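Local coordinates for protein transcriptional regulator AefR (Pseudomonas syringae pv. tomato, PDB 3CDL) that probably binds DNA at regulatory sequences through a helix-turn-helix motif and controls transcription as a dimeric regulator of the TetR family, at residues E55-A58 with E59-R63; Q85-E88 with L89-K93; A167-P170 with Q171-F174; M194-G197 with W198-P202. One frame throughout, in Å; residues are numbered along the deposited sequence.

Contact 1. Residues E55-A58 with E59-R63; sequences ELFA and EMLQR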
loop_
_atom_site.group_PDB
_atom_site.type_symbol
_atom_site.label_atom_id
_atom_site.label_comp_id
_atom_site.label_asym_id
_atom_site.label_seq_id
_atom_site.Cartn_x
_atom_site.Cartn_y
_atom_site.Cartn_z
ATOM N N GLU B 55 -17.044 -17.333 -4.038
ATOM C CA GLU B 55 -16.645 -17.726 -5.393
ATOM C C GLU B 55 -16.482 -16.500 -6.291
ATOM O O GLU B 55 -15.731 -16.527 -7.267
ATOM C CB GLU B 55 -17.652 -18.716 -5.988
ATOM C CG GLU B 55 -17.024 -19.910 -6.731
ATOM C CD GLU B 55 -17.143 -19.843 -8.273
ATOM O OE1 GLU B 55 -17.101 -18.734 -8.851
ATOM O OE2 GLU B 55 -17.277 -20.914 -8.918
ATOM N N LEU B 56 -17.178 -15.422 -5.949
ATOM C CA LEU B 56 -17.100 -14.180 -6.705
ATOM C C LEU B 56 -15.879 -13.373 -6.274
ATOM O O LEU B 56 -15.131 -12.836 -7.116
ATOM C CB LEU B 56 -18.400 -13.383 -6.518
ATOM C CG LEU B 56 -18.505 -11.914 -6.949
ATOM C CD1 LEU B 56 -18.313 -11.712 -8.476
ATOM C CD2 LEU B 56 -19.843 -11.386 -6.487
ATOM N N PHE B 57 -15.686 -13.289 -4.956
ATOM C CA PHE B 57 -14.474 -12.713 -4.391
ATOM C C PHE B 57 -13.225 -13.445 -4.881
ATOM O O PHE B 57 -12.204 -12.810 -5.148
ATOM C CB PHE B 57 -14.516 -12.724 -2.862
ATOM C CG PHE B 57 -13.324 -12.067 -2.228
ATOM C CD1 PHE B 57 -13.246 -10.680 -2.143
ATOM C CD2 PHE B 57 -12.283 -12.829 -1.734
ATOM C CE1 PHE B 57 -12.174 -10.076 -1.589
ATOM C CE2 PHE B 57 -11.186 -12.232 -1.174
ATOM C CZ PHE B 57 -11.123 -10.845 -1.105
ATOM N N ALA B 58 -13.316 -14.772 -4.997
ATOM C CA ALA B 58 -12.212 -15.600 -5.492
ATOM C C ALA B 58 -11.788 -15.159 -6.882
ATOM O O ALA B 58 -10.602 -15.100 -7.172
ATOM C CB ALA B 58 -12.593 -17.067 -5.505
ATOM N N GLU B 59 -12.772 -14.825 -7.716
ATOM C CA GLU B 59 -12.546 -14.455 -9.102
ATOM C C GLU B 59 -11.912 -13.080 -9.207
ATOM O O GLU B 59 -10.971 -12.882 -9.963
ATOM C CB GLU B 59 -13.862 -14.467 -9.876
ATOM C CG GLU B 59 -13.793 -15.173 -11.236
ATOM C CD GLU B 59 -12.965 -14.444 -12.261
ATOM O OE1 GLU B 59 -13.546 -13.818 -13.173
ATOM O OE2 GLU B 59 -11.727 -14.502 -12.165
HETATM N N MSE B 60 -12.442 -12.134 -8.439
HETATM C CA MSE B 60 -11.875 -10.797 -8.331
HETATM C C MSE B 60 -10.417 -10.790 -7.875
HETATM O O MSE B 60 -9.608 -10.017 -8.384
HETATM C CB MSE B 60 -12.700 -9.981 -7.352
HETATM C CG MSE B 60 -13.796 -9.195 -7.997
HETATM SE SE MSE B 60 -15.048 -8.499 -6.693
HETATM C CE MSE B 60 -13.889 -7.905 -5.257
ATOM N N LEU B 61 -10.095 -11.640 -6.903
ATOM C CA LEU B 61 -8.730 -11.788 -6.422
ATOM C C LEU B 61 -7.813 -12.253 -7.560
ATOM O O LEU B 61 -6.861 -11.548 -7.914
ATOM C CB LEU B 61 -8.698 -12.764 -5.244
ATOM C CG LEU B 61 -7.653 -12.604 -4.145
ATOM C CD1 LEU B 61 -7.736 -11.223 -3.487
ATOM C CD2 LEU B 61 -7.804 -13.715 -3.103
ATOM N N GLN B 62 -8.121 -13.417 -8.144
ATOM C CA GLN B 62 -7.375 -13.959 -9.289
ATOM C C GLN B 62 -7.033 -12.863 -10.289
ATOM O O GLN B 62 -5.904 -12.772 -10.750
ATOM C CB GLN B 62 -8.156 -15.071 -10.012
ATOM C CG GLN B 62 -8.710 -16.224 -9.141
ATOM C CD GLN B 62 -7.638 -17.125 -8.523
ATOM O OE1 GLN B 62 -7.421 -18.256 -8.976
ATOM N NE2 GLN B 62 -6.974 -16.633 -7.474
ATOM N N ARG B 63 -8.027 -12.029 -10.593
ATOM C CA ARG B 63 -7.921 -10.936 -11.561
ATOM C C ARG B 63 -6.974 -9.833 -11.143
ATOM O O ARG B 63 -6.447 -9.107 -11.987
ATOM C CB ARG B 63 -9.285 -10.294 -11.767
ATOM C CG ARG B 63 -10.187 -11.007 -12.702
ATOM C CD ARG B 63 -11.391 -10.140 -12.977
ATOM N NE ARG B 63 -12.473 -10.895 -13.602
ATOM C CZ ARG B 63 -13.378 -10.366 -14.416
ATOM N NH1 ARG B 63 -13.327 -9.077 -14.718
ATOM N NH2 ARG B 63 -14.325 -11.131 -14.934
#
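Helix 53-64 is the linking helix of the TetR fold, running from the helix-turn-helix domain to the C-terminal core, and F57 and L61 meet on it one turn apart. L61 CD1 meets the F57 ring obliquely, 4.2 Å from CZ, and L61 CD2 is as far from F57 CE2. On the other flank F57 CD1 approaches the methyl CE of selenomethionine M60 at 4.2 Å. The CB of F57 starts off away from the next turn, but with CG anti to the backbone N (chi1 -177°) the ring comes back toward these partners. Helices 100-114 and 117-125 pack on this apolar side, with R119 in a cation-pi contact with F57, and helix 9-24 packs against L56 and M60. That combination ties the linking helix to both domains.

Underneath runs regular helical bonding. M60 N reaches L56 O at 3.1 Å in a nearly straight bond (171° at the hydrogen), and L61 N and Q62 N likewise bond F57 O and A58 O. E59 N is shared less well, with weak bonds to E55 O and L56 O.

On another side of the helix, R63 turns back along the turn to E59, and E12 of helix 9-24 holds its NH1 in a second salt bridge. R63 NE lies 3.1 Å from E59 OE1, which is in the guanidinium plane but is approached from above its own carboxylate plane.

Contact 2. Residues Q85-E88 with L89-K93; sequences QLLE and LLWGK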
loop_
_atom_site.group_PDB
_atom_site.type_symbol
_atom_site.label_atom_id
_atom_site.label_comp_id
_atom_site.label_asym_id
_atom_site.label_seq_id
_atom_site.Cartn_x
_atom_site.Cartn_y
_atom_site.Cartn_z
ATOM N N GLN B 85 15.232 -4.544 -22.293
ATOM C CA GLN B 85 14.205 -5.508 -21.903
ATOM C C GLN B 85 13.523 -5.188 -20.575
ATOM O O GLN B 85 12.328 -5.373 -20.454
ATOM C CB GLN B 85 14.737 -6.953 -21.929
ATOM C CG GLN B 85 15.940 -7.277 -21.031
ATOM C CD GLN B 85 16.555 -8.647 -21.349
ATOM O OE1 GLN B 85 15.880 -9.675 -21.283
ATOM N NE2 GLN B 85 17.836 -8.661 -21.696
ATOM N N LEU B 86 14.262 -4.692 -19.587
ATOM C CA LEU B 86 13.638 -4.328 -18.313
ATOM C C LEU B 86 12.783 -3.062 -18.440
ATOM O O LEU B 86 11.767 -2.926 -17.777
ATOM C CB LEU B 86 14.676 -4.222 -17.168
ATOM C CG LEU B 86 14.195 -3.848 -15.749
ATOM C CD1 LEU B 86 12.960 -4.629 -15.285
ATOM C CD2 LEU B 86 15.320 -3.970 -14.731
ATOM N N LEU B 87 13.189 -2.141 -19.303
ATOM C CA LEU B 87 12.349 -0.982 -19.608
ATOM C C LEU B 87 10.966 -1.477 -20.017
ATOM O O LEU B 87 9.975 -1.091 -19.398
ATOM C CB LEU B 87 12.948 -0.116 -20.728
ATOM C CG LEU B 87 13.093 1.399 -20.502
ATOM C CD1 LEU B 87 13.314 2.102 -21.834
ATOM C CD2 LEU B 87 11.946 2.066 -19.706
ATOM N N GLU B 88 10.938 -2.357 -21.022
ATOM C CA GLU B 88 9.750 -3.018 -21.544
ATOM C C GLU B 88 8.882 -3.732 -20.498
ATOM O O GLU B 88 7.654 -3.721 -20.595
ATOM C CB GLU B 88 10.197 -4.054 -22.560
ATOM C CG GLU B 88 9.557 -3.951 -23.893
ATOM C CD GLU B 88 10.217 -4.887 -24.895
ATOM O OE1 GLU B 88 10.737 -4.403 -25.929
ATOM O OE2 GLU B 88 10.238 -6.112 -24.637
ATOM N N LEU B 89 9.512 -4.375 -19.515
ATOM C CA LEU B 89 8.774 -5.047 -18.451
ATOM C C LEU B 89 8.054 -3.991 -17.627
ATOM O O LEU B 89 6.865 -4.097 -17.328
ATOM C CB LEU B 89 9.719 -5.838 -17.526
ATOM C CG LEU B 89 10.070 -7.303 -17.827
ATOM C CD1 LEU B 89 11.262 -7.411 -18.767
ATOM C CD2 LEU B 89 10.348 -8.093 -16.538
ATOM N N LEU B 90 8.811 -2.972 -17.247
ATOM C CA LEU B 90 8.309 -1.924 -16.384
ATOM C C LEU B 90 7.143 -1.196 -17.050
ATOM O O LEU B 90 6.172 -0.828 -16.381
ATOM C CB LEU B 90 9.449 -0.972 -16.038
ATOM C CG LEU B 90 10.281 -1.215 -14.776
ATOM C CD1 LEU B 90 9.902 -2.464 -13.980
ATOM C CD2 LEU B 90 11.796 -1.114 -15.056
ATOM N N TRP B 91 7.224 -1.001 -18.359
ATOM C CA TRP B 91 6.114 -0.399 -19.066
ATOM C C TRP B 91 4.862 -1.257 -19.074
ATOM O O TRP B 91 3.768 -0.742 -18.834
ATOM C CB TRP B 91 6.492 0.066 -20.472
ATOM C CG TRP B 91 6.995 1.484 -20.485
ATOM C CD1 TRP B 91 8.250 1.890 -20.792
ATOM C CD2 TRP B 91 6.265 2.676 -20.129
ATOM N NE1 TRP B 91 8.351 3.257 -20.695
ATOM C CE2 TRP B 91 7.150 3.765 -20.281
ATOM C CE3 TRP B 91 4.952 2.928 -19.706
ATOM C CZ2 TRP B 91 6.770 5.089 -20.031
ATOM C CZ3 TRP B 91 4.572 4.250 -19.455
ATOM C CH2 TRP B 91 5.484 5.310 -19.616
ATOM N N GLY B 92 5.010 -2.551 -19.351
ATOM C CA GLY B 92 3.899 -3.505 -19.191
ATOM C C GLY B 92 3.163 -3.358 -17.856
ATOM O O GLY B 92 1.951 -3.124 -17.826
ATOM N N LYS B 93 3.892 -3.476 -16.750
ATOM C CA LYS B 93 3.292 -3.282 -15.436
ATOM C C LYS B 93 2.709 -1.876 -15.221
ATOM O O LYS B 93 1.717 -1.739 -14.525
ATOM C CB LYS B 93 4.291 -3.612 -14.327
ATOM C CG LYS B 93 3.700 -3.695 -12.902
ATOM C CD LYS B 93 2.499 -4.656 -12.814
ATOM C CE LYS B 93 2.299 -5.283 -11.437
ATOM N NZ LYS B 93 2.428 -4.347 -10.236
#
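Two side-chain pairs spaced four residues apart, L86 with L90 and L87 with W91, make this a local contact along helix 82-97, the first helix of the C-terminal core. In the first pair L90 CD2 lies against the CG-CD1 bond of L86, 3.7 Å from either atom. The same methyl is modelled 3.3 Å from L86 O, a short approach that is doubtful because chi2 of L90 is close to eclipsed (2°). L86 CD1 additionally touches L89 CB at 4.1 Å.

The second pair runs alongside rather than across. L87 and W91 point the same way, and L87 CD2 meets the pyrrole part of the indole, 3.9 Å from both CD1 and NE1 of W91. Beneath them W91 N bonds L87 O at 2.9 Å. L90 N to L86 O and G92 N to E88 O continue the same helical pattern, the latter at 172°.

The polar ends turn elsewhere: E88 OE2 pairs with R77, and Q85 OE1 accepts from R77 N and W137 NE1. One side of helix 82-97 (L87, L90 and W91) thus rests on helix 181-199 and another (L86 and L89) on W137 of helix 133-143, as expected for a helix inside the all-helical C-terminal domain of a TetR-family regulator.

Contact 3. Residues A167-P170 with Q171-F174; sequences AFWP and QVTF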
loop_
_atom_site.group_PDB
_atom_site.type_symbol
_atom_site.label_atom_id
_atom_site.label_comp_id
_atom_site.label_asym_id
_atom_site.label_seq_id
_atom_site.Cartn_x
_atom_site.Cartn_y
_atom_site.Cartn_z
ATOM N N ALA B 167 1.969 4.771 -8.688
ATOM C CA ALA B 167 0.922 4.445 -9.627
ATOM C C ALA B 167 -0.087 3.427 -9.084
ATOM O O ALA B 167 -0.993 2.980 -9.810
ATOM C CB ALA B 167 1.533 3.978 -10.933
ATOM N N PHE B 168 0.036 3.046 -7.819
ATOM C CA PHE B 168 -0.944 2.108 -7.290
ATOM C C PHE B 168 -1.535 2.558 -5.962
ATOM O O PHE B 168 -2.685 3.017 -5.937
ATOM C CB PHE B 168 -0.383 0.702 -7.256
ATOM C CG PHE B 168 -1.358 -0.319 -6.778
ATOM C CD1 PHE B 168 -2.363 -0.806 -7.635
ATOM C CD2 PHE B 168 -1.273 -0.817 -5.472
ATOM C CE1 PHE B 168 -3.277 -1.760 -7.195
ATOM C CE2 PHE B 168 -2.174 -1.754 -5.018
ATOM C CZ PHE B 168 -3.180 -2.242 -5.891
ATOM N N TRP B 169 -0.768 2.456 -4.875
ATOM C CA TRP B 169 -1.231 2.920 -3.568
ATOM C C TRP B 169 -1.885 4.315 -3.491
ATOM O O TRP B 169 -2.964 4.425 -2.941
ATOM C CB TRP B 169 -0.134 2.762 -2.525
ATOM C CG TRP B 169 0.260 1.310 -2.374
ATOM C CD1 TRP B 169 1.479 0.751 -2.657
ATOM C CD2 TRP B 169 -0.573 0.245 -1.914
ATOM N NE1 TRP B 169 1.461 -0.614 -2.389
ATOM C CE2 TRP B 169 0.210 -0.948 -1.939
ATOM C CE3 TRP B 169 -1.911 0.169 -1.503
ATOM C CZ2 TRP B 169 -0.302 -2.198 -1.543
ATOM C CZ3 TRP B 169 -2.427 -1.084 -1.113
ATOM C CH2 TRP B 169 -1.619 -2.242 -1.128
ATOM N N PRO B 170 -1.243 5.393 -4.004
ATOM C CA PRO B 170 -1.994 6.653 -3.983
ATOM C C PRO B 170 -3.393 6.563 -4.574
ATOM O O PRO B 170 -4.324 7.174 -4.052
ATOM C CB PRO B 170 -1.105 7.598 -4.805
ATOM C CG PRO B 170 0.275 7.138 -4.468
ATOM C CD PRO B 170 0.129 5.607 -4.520
ATOM N N GLN B 171 -3.541 5.788 -5.641
ATOM C CA GLN B 171 -4.809 5.723 -6.338
ATOM C C GLN B 171 -5.829 4.862 -5.572
ATOM O O GLN B 171 -7.032 5.181 -5.513
ATOM C CB GLN B 171 -4.606 5.201 -7.767
ATOM C CG GLN B 171 -3.915 6.183 -8.698
ATOM C CD GLN B 171 -2.399 6.259 -8.482
ATOM O OE1 GLN B 171 -1.824 5.415 -7.822
ATOM N NE2 GLN B 171 -1.762 7.285 -9.040
ATOM N N VAL B 172 -5.325 3.783 -4.976
ATOM C CA VAL B 172 -6.151 2.825 -4.269
ATOM C C VAL B 172 -6.535 3.413 -2.918
ATOM O O VAL B 172 -7.648 3.232 -2.452
ATOM C CB VAL B 172 -5.421 1.437 -4.113
ATOM C CG1 VAL B 172 -5.964 0.631 -2.940
ATOM C CG2 VAL B 172 -5.491 0.632 -5.391
ATOM N N THR B 173 -5.633 4.139 -2.283
ATOM C CA THR B 173 -5.885 4.564 -0.904
ATOM C C THR B 173 -6.487 5.959 -0.814
ATOM O O THR B 173 -7.315 6.218 0.050
ATOM C CB THR B 173 -4.628 4.406 0.014
ATOM O OG1 THR B 173 -3.572 5.237 -0.476
ATOM C CG2 THR B 173 -4.128 2.990 -0.024
ATOM N N PHE B 174 -6.090 6.850 -1.711
ATOM C CA PHE B 174 -6.509 8.255 -1.619
ATOM C C PHE B 174 -7.329 8.712 -2.814
ATOM O O PHE B 174 -7.634 9.896 -2.939
ATOM C CB PHE B 174 -5.277 9.171 -1.465
ATOM C CG PHE B 174 -4.519 8.968 -0.175
ATOM C CD1 PHE B 174 -5.110 9.271 1.060
ATOM C CD2 PHE B 174 -3.203 8.485 -0.187
ATOM C CE1 PHE B 174 -4.410 9.083 2.261
ATOM C CE2 PHE B 174 -2.499 8.288 1.019
ATOM C CZ PHE B 174 -3.112 8.592 2.239
#
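Hydrogen bonds first: F168 O receives V172 N at 2.9 Å and, weakly, Q171 N. F168 is the N-cap residue of helix 169-174 and also where the chain leaves the helical angles of helix 152-167, so these bonds start a new helix straight after a kink. W169 O is gripped twice by T173, by N at 2.8 Å nearly in line with the C=O and by OG1 at 2.7 Å from 49° above the carbonyl plane. The T173 hydroxyl gets there because chi1 of 62° sets OG1 between the backbone N and the carbonyl carbon. F174 N closes the turn on P170 O. The amide of Q171 folds back over A167, and its NE2 bonds F166 O and A177 O.

Among the aromatic contacts, V172 CG2 sits over one face of the F168 ring in a CH-pi contact, 3.9 Å from the centroid and 19° off the normal. F168 CD2 in turn stands 3.7 Å above the centre of the W169 indole, and T173 CG2 comes to the edge of that indole, 3.9 Å from CE3.

Across the dimer, W169 stacks on W169 of the second subunit, and T173 O accepts a bond from T113 OG1 of that subunit. This short helix, set off from helix 152-167 by the break at F168, is thus part of the dimer interface of the C-terminal domain, the part of TetR-family proteins that pairs the subunits.

Contact 4. Residues M194-G197 with W198-P202; sequences MFLG and WYEIP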
loop_
_atom_site.group_PDB
_atom_site.type_symbol
_atom_site.label_atom_id
_atom_site.label_comp_id
_atom_site.label_asym_id
_atom_site.label_seq_id
_atom_site.Cartn_x
_atom_site.Cartn_y
_atom_site.Cartn_z
HETATM N N MSE B 194 17.605 3.015 -10.767
HETATM C CA MSE B 194 17.896 2.660 -9.400
HETATM C C MSE B 194 18.123 1.157 -9.305
HETATM O O MSE B 194 19.095 0.716 -8.710
HETATM C CB MSE B 194 16.757 3.087 -8.484
HETATM C CG MSE B 194 16.992 2.705 -7.045
HETATM SE SE MSE B 194 15.970 3.794 -5.853
HETATM C CE MSE B 194 15.611 5.254 -7.109
ATOM N N PHE B 195 17.222 0.393 -9.918
ATOM C CA PHE B 195 17.260 -1.057 -9.810
ATOM C C PHE B 195 18.550 -1.577 -10.423
ATOM O O PHE B 195 19.354 -2.232 -9.749
ATOM C CB PHE B 195 16.018 -1.744 -10.429
ATOM C CG PHE B 195 15.986 -3.244 -10.189
ATOM C CD1 PHE B 195 15.478 -3.764 -8.987
ATOM C CD2 PHE B 195 16.536 -4.128 -11.119
ATOM C CE1 PHE B 195 15.491 -5.138 -8.740
ATOM C CE2 PHE B 195 16.559 -5.508 -10.876
ATOM C CZ PHE B 195 16.029 -6.016 -9.689
ATOM N N LEU B 196 18.764 -1.252 -11.693
ATOM C CA LEU B 196 19.908 -1.824 -12.396
ATOM C C LEU B 196 21.216 -1.295 -11.853
ATOM O O LEU B 196 22.208 -2.042 -11.790
ATOM C CB LEU B 196 19.811 -1.620 -13.913
ATOM C CG LEU B 196 18.995 -2.717 -14.584
ATOM C CD1 LEU B 196 19.011 -2.532 -16.071
ATOM C CD2 LEU B 196 19.552 -4.087 -14.212
ATOM N N GLY B 197 21.190 -0.012 -11.451
ATOM C CA GLY B 197 22.285 0.635 -10.734
ATOM C C GLY B 197 22.887 -0.264 -9.664
ATOM O O GLY B 197 24.112 -0.424 -9.594
ATOM N N TRP B 198 22.020 -0.867 -8.841
ATOM C CA TRP B 198 22.453 -1.694 -7.707
ATOM C C TRP B 198 22.665 -3.157 -8.064
ATOM O O TRP B 198 23.639 -3.762 -7.644
ATOM C CB TRP B 198 21.484 -1.566 -6.512
ATOM C CG TRP B 198 21.861 -2.480 -5.375
ATOM C CD1 TRP B 198 21.163 -3.564 -4.948
ATOM C CD2 TRP B 198 23.044 -2.415 -4.553
ATOM N NE1 TRP B 198 21.823 -4.183 -3.909
ATOM C CE2 TRP B 198 22.982 -3.500 -3.646
ATOM C CE3 TRP B 198 24.156 -1.558 -4.504
ATOM C CZ2 TRP B 198 23.987 -3.745 -2.687
ATOM C CZ3 TRP B 198 25.159 -1.805 -3.548
ATOM C CH2 TRP B 198 25.058 -2.887 -2.653
ATOM N N TYR B 199 21.765 -3.730 -8.845
ATOM C CA TYR B 199 21.802 -5.174 -9.093
ATOM C C TYR B 199 22.598 -5.678 -10.292
ATOM O O TYR B 199 23.062 -6.838 -10.302
ATOM C CB TYR B 199 20.402 -5.729 -9.152
ATOM C CG TYR B 199 19.780 -5.838 -7.791
ATOM C CD1 TYR B 199 20.290 -6.708 -6.826
ATOM C CD2 TYR B 199 18.667 -5.077 -7.467
ATOM C CE1 TYR B 199 19.699 -6.799 -5.581
ATOM C CE2 TYR B 199 18.068 -5.175 -6.228
ATOM C CZ TYR B 199 18.578 -6.015 -5.294
ATOM O OH TYR B 199 17.951 -6.066 -4.074
ATOM N N GLU B 200 22.770 -4.830 -11.298
ATOM C CA GLU B 200 23.494 -5.271 -12.477
ATOM C C GLU B 200 24.985 -5.574 -12.217
ATOM O O GLU B 200 25.699 -4.761 -11.614
ATOM C CB GLU B 200 23.342 -4.266 -13.607
ATOM C CG GLU B 200 23.893 -4.768 -14.913
ATOM C CD GLU B 200 23.490 -3.913 -16.100
ATOM O OE1 GLU B 200 22.929 -2.810 -15.880
ATOM O OE2 GLU B 200 23.738 -4.350 -17.256
ATOM N N ILE B 201 25.424 -6.762 -12.644
ATOM C CA ILE B 201 26.843 -7.029 -12.875
ATOM C C ILE B 201 27.151 -6.586 -14.316
ATOM O O ILE B 201 26.649 -7.191 -15.279
ATOM C CB ILE B 201 27.194 -8.522 -12.712
ATOM C CG1 ILE B 201 26.568 -9.097 -11.440
ATOM C CG2 ILE B 201 28.717 -8.724 -12.728
ATOM C CD1 ILE B 201 26.513 -10.613 -11.433
ATOM N N PRO B 202 27.975 -5.529 -14.475
ATOM C CA PRO B 202 28.138 -4.982 -15.827
ATOM C C PRO B 202 29.008 -5.880 -16.725
ATOM O O PRO B 202 30.095 -6.317 -16.323
ATOM C CB PRO B 202 28.776 -3.611 -15.582
ATOM C CG PRO B 202 29.528 -3.772 -14.274
ATOM C CD PRO B 202 28.795 -4.818 -13.471
#
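Y199 lays its CD2 over one face of the F195 ring, 3.4 Å above the plane and displaced toward the rim. The two rings are oblique, planes at 42° and centroids 4.8 Å apart. A face of the Y199 ring is in turn covered by W198 CD1, 3.4 Å above its centre, while Y199 CE2 lies at the edge of the W198 indole, in its plane. F195 reaches this partner because its CG is anti to the backbone N (chi1 -174°), which brings the ring back toward the last turn. The Y199 hydroxyl is held by Q158 NE2.

Beside the aromatics, L196 CD2 packs on E200 CB at 3.8 Å, and the extended chain of E200 passes across the leucine at a slant, with OE1 3.9 Å from L196 CB. Backbone bonds from Y199 N to F195 O and from E200 N to L196 O, the latter 2.9 Å, finish the helix; E200 is the first residue to leave helical angles. F195 and Y199 also pack on M194 of the second subunit, and W198 on N193 there. This is the C-terminal end of helix 181-199, which with helix 152-167 is consistent with the four-helix-bundle dimer interface of TetR-family regulators.

The four contacts follow one another along the chain, from the helix next to the predicted helix-turn-helix motif to the C-terminus. Contact 1 and contact 4 are far apart, their centres 36 Å from each other on opposite sides of the chain's centre. Contacts 2 and 4 touch directly: L86 CD2 lies 3.8 Å from F195 CD2 and 3.9 Å from L196 CG, joining helix 82-97 to helix 181-199. Contacts 1 and 3 do not touch, with centres 20 Å apart, but both pack on helix 100-114. T113 there touches F57 within its own chain and bonds T173 of the other subunit. Contacts 3 and 4 both meet the second subunit, though the nearest atoms of the two contacts are about 14 Å apart.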